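Local coordinates for N-acetyl-beta-D glucosaminidase (Rhizomucor miehei CAU432, PDB 4ZM6), which probably releases N-acetylglucosamine residues as a family 3 glycoside hydrolase and also carries a GCN5-related glucosamine N-acetyltransferase region that binds acetyl-CoA, at residues K391-A396 and N425-I430; N684-L689 and V833-L838; A765-N770 and G795-V800. One frame throughout, in Å; residues are numbered along the deposited sequence.

Contact 1. Residues K391-A396 and N425-I430; sequences KILFLA and NLEYII
Five backbone hydrogen bonds tie I392, F394 and A396 to N425, E427 and I429 in the zigzag of a parallel beta ladder. The run begins with I392 N to N425 O at 3.2 Å and ends with A396 N to I429 O at 2.8 Å. Between them, F394 gives its N to E427 O and receives I429 N on its own O. The two strands are the ends of a beta-alpha-beta crossover through helix 413-422, in what is probably the alpha/beta sandwich domain that follows the barrel of family 3 glycosidases. Strand 426-431 is the outermost strand of its sheet on this side, while W447 and I449 pair with the other edge of 392-397.

On the face carrying L393, L395, E427 and I429, the methyl L393 CD1 lies along the extended E427 chain, 3.8 Å from OE2. That carboxylate finds its charge partner further on, OE1 making a salt bridge to K441. The opposite face meets the crossover helix. L426 swings its CG anti to the backbone N (chi1 -176°), which carries CD1 against I392 CG2. F394 and Y428 run side by side with near-parallel rings slid so far apart, 5.4 Å between centroids, that they barely overlap. F415 stacks with F394 and H416 with Y428, and A396 CB sits at the Y428 ring edge, 4.0 Å from CE2.

Contact 2. Residues N684-L689 and V833-L838; sequences NLVHDL and VDWVEL
H687 and L689 grip the strand of V833 and V836 in an antiparallel ladder that a G1 beta bulge interrupts. Two successive residues, W835 and V836, stand opposite the single H687, and the register slips by one residue before L689 pairs with V833. At that pair the bonding is mutual: L689 N reaches V833 O almost straight, at 177°, and V833 N returns to L689 O at 3.1 Å. V836 N lies in the carbonyl plane of H687 O, 2.8 Å away, whereas H687 N makes a longer bond back to V836 O.

The amide that the bulge turns out of the ladder is taken up by a side chain. D688 holds its CG beside its own backbone N (chi1 -78°), and its OD1 accepts W835 N at 2.8 Å, nearly along the C-O axis. The other oxygen, OD2, is bonded to the hydroxyls of Y832 and Y853, so both oxygens of this buried carboxylate have partners. D834 turns instead to a salt bridge with R655.

The dense part of the contact is around L689, which is buried: its CD1 and CG both lie 3.5 Å from V836 CG2, the side chains crossing at about a right angle, with V833 CB beside L689 CB. V686 touches the W835 ring obliquely, CG1 to CD1. Toward N684 the contact thins out: E837 CD passes 4.1 Å from V686 CG2, and the exposed side chain ends near N684, also exposed.

Strand 686-692 falls within the first acetyltransferase region in sequence, yet it pairs with 830-836 on one edge and 847-857 on the other, both of the second, and H687 ND1 bonds S852 OG there. Helix 839-843 covers L689 and V833 through Y842, and its L839 also meets L689.

Contact 3. Residues A765-N770 and G795-V800; sequences ASLILN and GGMACV
L767 lies alongside V800, the two side chains pointing the same way, with L767 CB 3.8 Å from V800 CG2. They belong to neighbouring antiparallel strands of what is probably a second GCN5-related acetyltransferase fold, and the strand 794-802 is followed by helix 811-825. On the same face, M797 sets its CB near L767 CD1. The L767 side chain meets I815 of that helix, and M797 meets A819 and N820, so this face is closed by the helix.

The ladder is regular at one end. N770 and G796 exchange two backbone bonds, each 2.9 Å, and I768 N reaches A798 O at 164°. The return bond from A798 N to I768 O is weak, bent to 122°. Beyond this pair the strand 795-800 gains one residue: S766 bonds G801 rather than a residue one step nearer, and C799 takes a left-handed backbone conformation (phi 42°). This is consistent with the bulge known in the fourth strand of acetyltransferases of this superfamily.

The I768 side chain crosses to the bulge, its CD1 3.8 Å from both CB and SG of C799; the I768 side chain also touches R779. The carbonyl of C799 accepts the hydroxyl of Y739, which also bonds S766 OG. A water joins the same two groups, donating to C799 O at 2.9 Å and lying 3.2 Å from S766 OG.

In the fold
Contacts 2 and 3 belong to one sheet, while contact 1 lies some 74 Å from contact 3 between centres, in what is probably the glycosidase part of the chain. Contact 3 is nested in the loop closed by contact 2, and strands 794-802 and 830-836 run parallel between them, V833 and D834 touching M797 and A798. Contact 3 is the buried one; the others are partly buried, contact 1 at a sheet border and contact 2 opening to solvent at one end. Chemistry follows place: a regular parallel ladder with aromatic and aliphatic packing in contact 1, a carboxylate serving a bulge in contact 2, and a water-bridged strand irregularity beside a helix-covered aliphatic face in contact 3.

Contact 1. Residues K391-A396 and N425-I430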
loop_
_atom_site.group_PDB
_atom_site.type_symbol
_atom_site.label_atom_id
_atom_site.label_comp_id
_atom_site.label_asym_id
_atom_site.label_seq_id
_atom_site.Cartn_x
_atom_site.Cartn_y
_atom_site.Cartn_z
ATOM N N LYS A 391 -32.067 -39.618 -20.358
ATOM C CA LYS A 391 -32.935 -38.469 -20.562
ATOM C C LYS A 391 -32.419 -37.312 -19.708
ATOM O O LYS A 391 -32.317 -37.439 -18.484
ATOM C CB LYS A 391 -34.374 -38.826 -20.175
ATOM C CG LYS A 391 -35.423 -37.784 -20.551
ATOM C CD LYS A 391 -35.809 -37.840 -22.026
ATOM C CE LYS A 391 -37.290 -37.527 -22.237
ATOM N NZ LYS A 391 -38.182 -38.679 -21.892
ATOM N N ILE A 392 -32.080 -36.201 -20.361
ATOM C CA ILE A 392 -31.674 -34.984 -19.670
ATOM C C ILE A 392 -32.805 -33.954 -19.704
ATOM O O ILE A 392 -33.299 -33.602 -20.778
ATOM C CB ILE A 392 -30.411 -34.356 -20.305
ATOM C CG1 ILE A 392 -29.208 -35.297 -20.145
ATOM C CG2 ILE A 392 -30.110 -32.994 -19.671
ATOM C CD1 ILE A 392 -27.894 -34.744 -20.665
ATOM N N LEU A 393 -33.198 -33.464 -18.531
ATOM C CA LEU A 393 -34.196 -32.394 -18.438
ATOM C C LEU A 393 -33.520 -31.053 -18.166
ATOM O O LEU A 393 -32.920 -30.859 -17.109
ATOM C CB LEU A 393 -35.201 -32.695 -17.326
ATOM C CG LEU A 393 -36.332 -31.679 -17.152
ATOM C CD1 LEU A 393 -37.029 -31.376 -18.473
ATOM C CD2 LEU A 393 -37.328 -32.187 -16.126
ATOM N N PHE A 394 -33.616 -30.133 -19.122
ATOM C CA PHE A 394 -33.053 -28.802 -18.954
ATOM C C PHE A 394 -34.174 -27.801 -18.689
ATOM O O PHE A 394 -34.981 -27.517 -19.573
ATOM C CB PHE A 394 -32.235 -28.396 -20.188
ATOM C CG PHE A 394 -31.703 -26.982 -20.141
ATOM C CD1 PHE A 394 -31.079 -26.491 -19.002
ATOM C CD2 PHE A 394 -31.809 -26.151 -21.247
ATOM C CE1 PHE A 394 -30.583 -25.199 -18.962
ATOM C CE2 PHE A 394 -31.308 -24.856 -21.217
ATOM C CZ PHE A 394 -30.697 -24.379 -20.069
ATOM N N LEU A 395 -34.211 -27.284 -17.462
ATOM C CA LEU A 395 -35.189 -26.279 -17.052
ATOM C C LEU A 395 -34.500 -24.926 -16.965
ATOM O O LEU A 395 -33.531 -24.778 -16.225
ATOM C CB LEU A 395 -35.783 -26.646 -15.694
ATOM C CG LEU A 395 -36.402 -28.042 -15.593
ATOM C CD1 LEU A 395 -36.975 -28.280 -14.206
ATOM C CD2 LEU A 395 -37.476 -28.230 -16.655
ATOM N N ALA A 396 -34.996 -23.950 -17.725
ATOM C CA ALA A 396 -34.441 -22.594 -17.737
ATOM C C ALA A 396 -35.480 -21.589 -17.259
ATOM O O ALA A 396 -36.646 -21.695 -17.612
ATOM C CB ALA A 396 -33.985 -22.234 -19.137
ATOM N N ASN A 425 -30.856 -36.388 -26.574
ATOM C CA ASN A 425 -32.011 -36.861 -25.815
ATOM C C ASN A 425 -32.289 -35.856 -24.685
ATOM O O ASN A 425 -31.975 -36.088 -23.512
ATOM C CB ASN A 425 -31.757 -38.288 -25.298
ATOM C CG ASN A 425 -33.034 -39.037 -24.943
ATOM O OD1 ASN A 425 -32.975 -40.101 -24.332
ATOM N ND2 ASN A 425 -34.186 -38.496 -25.330
ATOM N N LEU A 426 -32.893 -34.736 -25.069
ATOM C CA LEU A 426 -32.917 -33.542 -24.246
ATOM C C LEU A 426 -34.276 -32.852 -24.305
ATOM O O LEU A 426 -34.845 -32.700 -25.385
ATOM C CB LEU A 426 -31.835 -32.583 -24.755
ATOM C CG LEU A 426 -31.590 -31.272 -24.002
ATOM C CD1 LEU A 426 -30.932 -31.539 -22.659
ATOM C CD2 LEU A 426 -30.728 -30.344 -24.842
ATOM N N GLU A 427 -34.783 -32.432 -23.144
ATOM C CA GLU A 427 -36.006 -31.632 -23.069
ATOM C C GLU A 427 -35.716 -30.242 -22.502
ATOM O O GLU A 427 -35.168 -30.112 -21.404
ATOM C CB GLU A 427 -37.052 -32.332 -22.206
ATOM C CG GLU A 427 -38.404 -31.631 -22.193
ATOM C CD GLU A 427 -39.508 -32.491 -21.612
ATOM O OE1 GLU A 427 -40.694 -32.210 -21.908
ATOM O OE2 GLU A 427 -39.185 -33.440 -20.866
ATOM N N TYR A 428 -36.163 -29.228 -23.197
ATOM C CA TYR A 428 -35.877 -27.890 -22.804
ATOM C C TYR A 428 -37.176 -27.201 -22.520
ATOM O O TYR A 428 -38.021 -27.070 -23.367
ATOM C CB TYR A 428 -35.113 -27.245 -23.931
ATOM C CG TYR A 428 -34.947 -25.768 -23.916
ATOM C CD1 TYR A 428 -35.002 -25.082 -25.080
ATOM C CD2 TYR A 428 -34.680 -25.074 -22.773
ATOM C CE1 TYR A 428 -34.823 -23.748 -25.124
ATOM C CE2 TYR A 428 -34.506 -23.721 -22.810
ATOM C CZ TYR A 428 -34.589 -23.079 -24.005
ATOM O OH TYR A 428 -34.429 -21.743 -24.130
ATOM N N ILE A 429 -37.328 -26.795 -21.285
ATOM C CA ILE A 429 -38.520 -26.105 -20.796
ATOM C C ILE A 429 -38.111 -24.808 -20.133
ATOM O O ILE A 429 -37.219 -24.795 -19.288
ATOM C CB ILE A 429 -39.273 -26.945 -19.744
ATOM C CG1 ILE A 429 -39.851 -28.209 -20.386
ATOM C CG2 ILE A 429 -40.381 -26.124 -19.091
ATOM C CD1 ILE A 429 -40.288 -29.260 -19.389
ATOM N N ILE A 430 -38.785 -23.726 -20.499
ATOM C CA ILE A 430 -38.604 -22.441 -19.834
ATOM C C ILE A 430 -39.703 -22.279 -18.772
ATOM O O ILE A 430 -40.861 -22.016 -19.093
ATOM C CB ILE A 430 -38.610 -21.293 -20.858
ATOM C CG1 ILE A 430 -37.512 -21.546 -21.899
ATOM C CG2 ILE A 430 -38.423 -19.951 -20.165
ATOM C CD1 ILE A 430 -37.531 -20.596 -23.075
#

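Contact 2. Residues N684-L689 and V833-L838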
loop_
_atom_site.group_PDB
_atom_site.type_symbol
_atom_site.label_atom_id
_atom_site.label_comp_id
_atom_site.label_asym_id
_atom_site.label_seq_id
_atom_site.Cartn_x
_atom_site.Cartn_y
_atom_site.Cartn_z
ATOM N N ASN A 684 12.209 -10.489 -37.669
ATOM C CA ASN A 684 13.607 -10.902 -37.801
ATOM C C ASN A 684 14.229 -11.205 -36.444
ATOM O O ASN A 684 13.689 -10.824 -35.405
ATOM C CB ASN A 684 14.419 -9.817 -38.511
ATOM C CG ASN A 684 14.391 -8.487 -37.775
ATOM O OD1 ASN A 684 15.265 -8.203 -36.955
ATOM N ND2 ASN A 684 13.377 -7.668 -38.055
ATOM N N LEU A 685 15.370 -11.888 -36.464
ATOM C CA LEU A 685 16.091 -12.238 -35.241
ATOM C C LEU A 685 17.191 -11.227 -34.934
ATOM O O LEU A 685 17.472 -10.320 -35.723
ATOM C CB LEU A 685 16.693 -13.642 -35.352
ATOM C CG LEU A 685 15.712 -14.819 -35.374
ATOM C CD1 LEU A 685 16.478 -16.132 -35.420
ATOM C CD2 LEU A 685 14.771 -14.804 -34.177
ATOM N N VAL A 686 17.789 -11.396 -33.758
ATOM C CA VAL A 686 18.887 -10.574 -33.275
ATOM C C VAL A 686 19.879 -11.546 -32.648
ATOM O O VAL A 686 19.466 -12.553 -32.072
ATOM C CB VAL A 686 18.365 -9.519 -32.274
ATOM C CG1 VAL A 686 19.313 -9.310 -31.102
ATOM C CG2 VAL A 686 18.095 -8.203 -32.987
ATOM N N HIS A 687 21.174 -11.250 -32.758
ATOM C CA HIS A 687 22.218 -12.242 -32.462
ATOM C C HIS A 687 23.283 -11.796 -31.460
ATOM O O HIS A 687 23.643 -10.617 -31.393
ATOM C CB HIS A 687 22.925 -12.633 -33.757
ATOM C CG HIS A 687 21.992 -12.925 -34.887
ATOM N ND1 HIS A 687 21.411 -14.161 -35.071
ATOM C CD2 HIS A 687 21.532 -12.139 -35.889
ATOM C CE1 HIS A 687 20.638 -14.124 -36.142
ATOM N NE2 HIS A 687 20.693 -12.908 -36.655
ATOM N N ASP A 688 23.767 -12.766 -30.685
ATOM C CA ASP A 688 25.028 -12.658 -29.958
ATOM C C ASP A 688 26.084 -13.415 -30.762
ATOM O O ASP A 688 25.821 -14.520 -31.241
ATOM C CB ASP A 688 24.924 -13.283 -28.558
ATOM C CG ASP A 688 24.198 -12.396 -27.556
ATOM O OD1 ASP A 688 23.809 -11.265 -27.897
ATOM O OD2 ASP A 688 23.995 -12.847 -26.412
ATOM N N LEU A 689 27.273 -12.828 -30.893
ATOM C CA LEU A 689 28.375 -13.445 -31.637
ATOM C C LEU A 689 29.464 -13.965 -30.708
ATOM O O LEU A 689 29.637 -13.454 -29.602
ATOM C CB LEU A 689 28.987 -12.438 -32.607
ATOM C CG LEU A 689 28.020 -11.620 -33.463
ATOM C CD1 LEU A 689 28.794 -10.722 -34.411
ATOM C CD2 LEU A 689 27.074 -12.515 -34.248
ATOM N N VAL A 833 30.406 -10.598 -28.634
ATOM C CA VAL A 833 29.777 -9.428 -29.245
ATOM C C VAL A 833 28.264 -9.604 -29.159
ATOM O O VAL A 833 27.684 -10.430 -29.858
ATOM C CB VAL A 833 30.213 -9.247 -30.708
ATOM C CG1 VAL A 833 29.491 -8.064 -31.340
ATOM C CG2 VAL A 833 31.722 -9.067 -30.785
ATOM N N ASP A 834 27.633 -8.819 -28.295
ATOM C CA ASP A 834 26.249 -9.048 -27.918
ATOM C C ASP A 834 25.302 -8.145 -28.690
ATOM O O ASP A 834 25.625 -6.989 -28.958
ATOM C CB ASP A 834 26.062 -8.854 -26.403
ATOM C CG ASP A 834 26.370 -7.434 -25.936
ATOM O OD1 ASP A 834 27.491 -6.947 -26.183
ATOM O OD2 ASP A 834 25.493 -6.807 -25.304
ATOM N N TRP A 835 24.144 -8.703 -29.050
ATOM C CA TRP A 835 23.026 -7.959 -29.626
ATOM C C TRP A 835 23.456 -7.162 -30.852
ATOM O O TRP A 835 23.569 -5.936 -30.798
ATOM C CB TRP A 835 22.400 -7.043 -28.563
ATOM C CG TRP A 835 21.096 -6.372 -28.959
ATOM C CD1 TRP A 835 20.530 -6.319 -30.207
ATOM C CD2 TRP A 835 20.229 -5.623 -28.099
ATOM N NE1 TRP A 835 19.358 -5.604 -30.166
ATOM C CE2 TRP A 835 19.150 -5.164 -28.887
ATOM C CE3 TRP A 835 20.257 -5.301 -26.738
ATOM C CZ2 TRP A 835 18.106 -4.400 -28.358
ATOM C CZ3 TRP A 835 19.217 -4.538 -26.211
ATOM C CH2 TRP A 835 18.157 -4.095 -27.024
ATOM N N VAL A 836 23.694 -7.872 -31.952
ATOM C CA VAL A 836 24.040 -7.244 -33.227
ATOM C C VAL A 836 23.377 -7.959 -34.398
ATOM O O VAL A 836 22.935 -9.106 -34.279
ATOM C CB VAL A 836 25.567 -7.198 -33.461
ATOM C CG1 VAL A 836 26.241 -6.302 -32.430
ATOM C CG2 VAL A 836 26.172 -8.600 -33.453
ATOM N N GLU A 837 23.321 -7.262 -35.528
ATOM C CA GLU A 837 22.653 -7.760 -36.730
ATOM C C GLU A 837 23.562 -7.852 -37.960
ATOM O O GLU A 837 23.377 -8.741 -38.790
ATOM C CB GLU A 837 21.450 -6.877 -37.056
ATOM C CG GLU A 837 20.496 -6.690 -35.891
ATOM C CD GLU A 837 19.147 -6.155 -36.325
ATOM O OE1 GLU A 837 18.797 -5.034 -35.900
ATOM O OE2 GLU A 837 18.439 -6.851 -37.093
ATOM N N LEU A 838 24.522 -6.938 -38.088
ATOM C CA LEU A 838 25.418 -6.911 -39.250
ATOM C C LEU A 838 26.445 -8.040 -39.166
ATOM O O LEU A 838 27.616 -7.815 -38.860
ATOM C CB LEU A 838 26.101 -5.538 -39.375
ATOM C CG LEU A 838 25.343 -4.393 -40.080
ATOM C CD1 LEU A 838 23.843 -4.638 -40.244
ATOM C CD2 LEU A 838 25.590 -3.069 -39.364
#

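Contact 3. Residues A765-N770 and G795-V800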
loop_
_atom_site.group_PDB
_atom_site.type_symbol
_atom_site.label_atom_id
_atom_site.label_comp_id
_atom_site.label_asym_id
_atom_site.label_seq_id
_atom_site.Cartn_x
_atom_site.Cartn_y
_atom_site.Cartn_z
ATOM N N ALA A 765 35.406 8.049 -33.362
ATOM C CA ALA A 765 34.757 6.763 -33.181
ATOM C C ALA A 765 34.975 6.329 -31.741
ATOM O O ALA A 765 35.781 6.936 -31.025
ATOM C CB ALA A 765 35.327 5.730 -34.143
ATOM N N SER A 766 34.261 5.292 -31.311
ATOM C CA SER A 766 34.440 4.767 -29.964
ATOM C C SER A 766 33.814 3.397 -29.810
ATOM O O SER A 766 32.956 3.020 -30.598
ATOM C CB SER A 766 33.826 5.719 -28.930
ATOM O OG SER A 766 32.488 5.365 -28.646
ATOM N N LEU A 767 34.251 2.661 -28.791
ATOM C CA LEU A 767 33.573 1.432 -28.371
ATOM C C LEU A 767 33.902 1.092 -26.930
ATOM O O LEU A 767 34.802 1.681 -26.340
ATOM C CB LEU A 767 33.916 0.256 -29.292
ATOM C CG LEU A 767 35.361 -0.251 -29.313
ATOM C CD1 LEU A 767 35.703 -1.064 -28.073
ATOM C CD2 LEU A 767 35.597 -1.090 -30.559
ATOM N N ILE A 768 33.165 0.125 -26.384
ATOM C CA ILE A 768 33.290 -0.286 -24.988
ATOM C C ILE A 768 33.800 -1.710 -24.906
ATOM O O ILE A 768 33.093 -2.643 -25.277
ATOM C CB ILE A 768 31.932 -0.222 -24.253
ATOM C CG1 ILE A 768 31.456 1.227 -24.132
ATOM C CG2 ILE A 768 32.040 -0.840 -22.861
ATOM C CD1 ILE A 768 30.000 1.348 -23.739
ATOM N N LEU A 769 35.023 -1.868 -24.404
ATOM C CA LEU A 769 35.583 -3.185 -24.130
ATOM C C LEU A 769 35.037 -3.736 -22.824
ATOM O O LEU A 769 34.468 -3.007 -22.004
ATOM C CB LEU A 769 37.108 -3.127 -24.012
ATOM C CG LEU A 769 37.935 -2.878 -25.268
ATOM C CD1 LEU A 769 39.393 -2.674 -24.890
ATOM C CD2 LEU A 769 37.790 -4.036 -26.240
ATOM N N ASN A 770 35.223 -5.038 -22.651
ATOM C CA ASN A 770 35.046 -5.685 -21.366
ATOM C C ASN A 770 35.924 -6.927 -21.332
ATOM O O ASN A 770 36.166 -7.545 -22.372
ATOM C CB ASN A 770 33.575 -6.044 -21.136
ATOM C CG ASN A 770 33.146 -7.284 -21.895
ATOM O OD1 ASN A 770 32.566 -7.188 -22.972
ATOM N ND2 ASN A 770 33.440 -8.458 -21.341
ATOM N N GLY A 795 36.219 -12.000 -22.915
ATOM C CA GLY A 795 35.893 -10.576 -22.946
ATOM C C GLY A 795 34.984 -10.263 -24.116
ATOM O O GLY A 795 34.372 -11.162 -24.678
ATOM N N GLY A 796 34.894 -8.993 -24.489
ATOM C CA GLY A 796 34.059 -8.599 -25.610
ATOM C C GLY A 796 34.012 -7.101 -25.808
ATOM O O GLY A 796 34.779 -6.359 -25.193
ATOM N N MET A 797 33.101 -6.655 -26.665
ATOM C CA MET A 797 32.951 -5.233 -26.958
ATOM C C MET A 797 31.485 -4.872 -27.177
ATOM O O MET A 797 30.639 -5.753 -27.323
ATOM C CB MET A 797 33.776 -4.854 -28.192
ATOM C CG MET A 797 33.218 -5.377 -29.507
ATOM S SD MET A 797 34.363 -5.172 -30.879
ATOM C CE MET A 797 35.514 -6.483 -30.510
ATOM N N ALA A 798 31.205 -3.572 -27.218
ATOM C CA ALA A 798 29.838 -3.068 -27.359
ATOM C C ALA A 798 29.825 -1.591 -27.747
ATOM O O ALA A 798 30.865 -0.941 -27.797
ATOM C CB ALA A 798 29.063 -3.278 -26.063
ATOM N N CYS A 799 28.633 -1.075 -28.029
ATOM C CA CYS A 799 28.441 0.330 -28.377
ATOM C C CYS A 799 29.531 0.844 -29.320
ATOM O O CYS A 799 30.142 1.890 -29.097
ATOM C CB CYS A 799 28.330 1.164 -27.106
ATOM S SG CYS A 799 27.064 0.526 -25.973
ATOM N N VAL A 800 29.746 0.069 -30.381
ATOM C CA VAL A 800 30.658 0.409 -31.464
ATOM C C VAL A 800 29.968 1.420 -32.366
ATOM O O VAL A 800 28.815 1.226 -32.765
ATOM C CB VAL A 800 30.984 -0.833 -32.315
ATOM C CG1 VAL A 800 31.842 -0.457 -33.515
ATOM C CG2 VAL A 800 31.659 -1.908 -31.473
HETATM O O HOH W 1 29.831 4.516 -30.197
#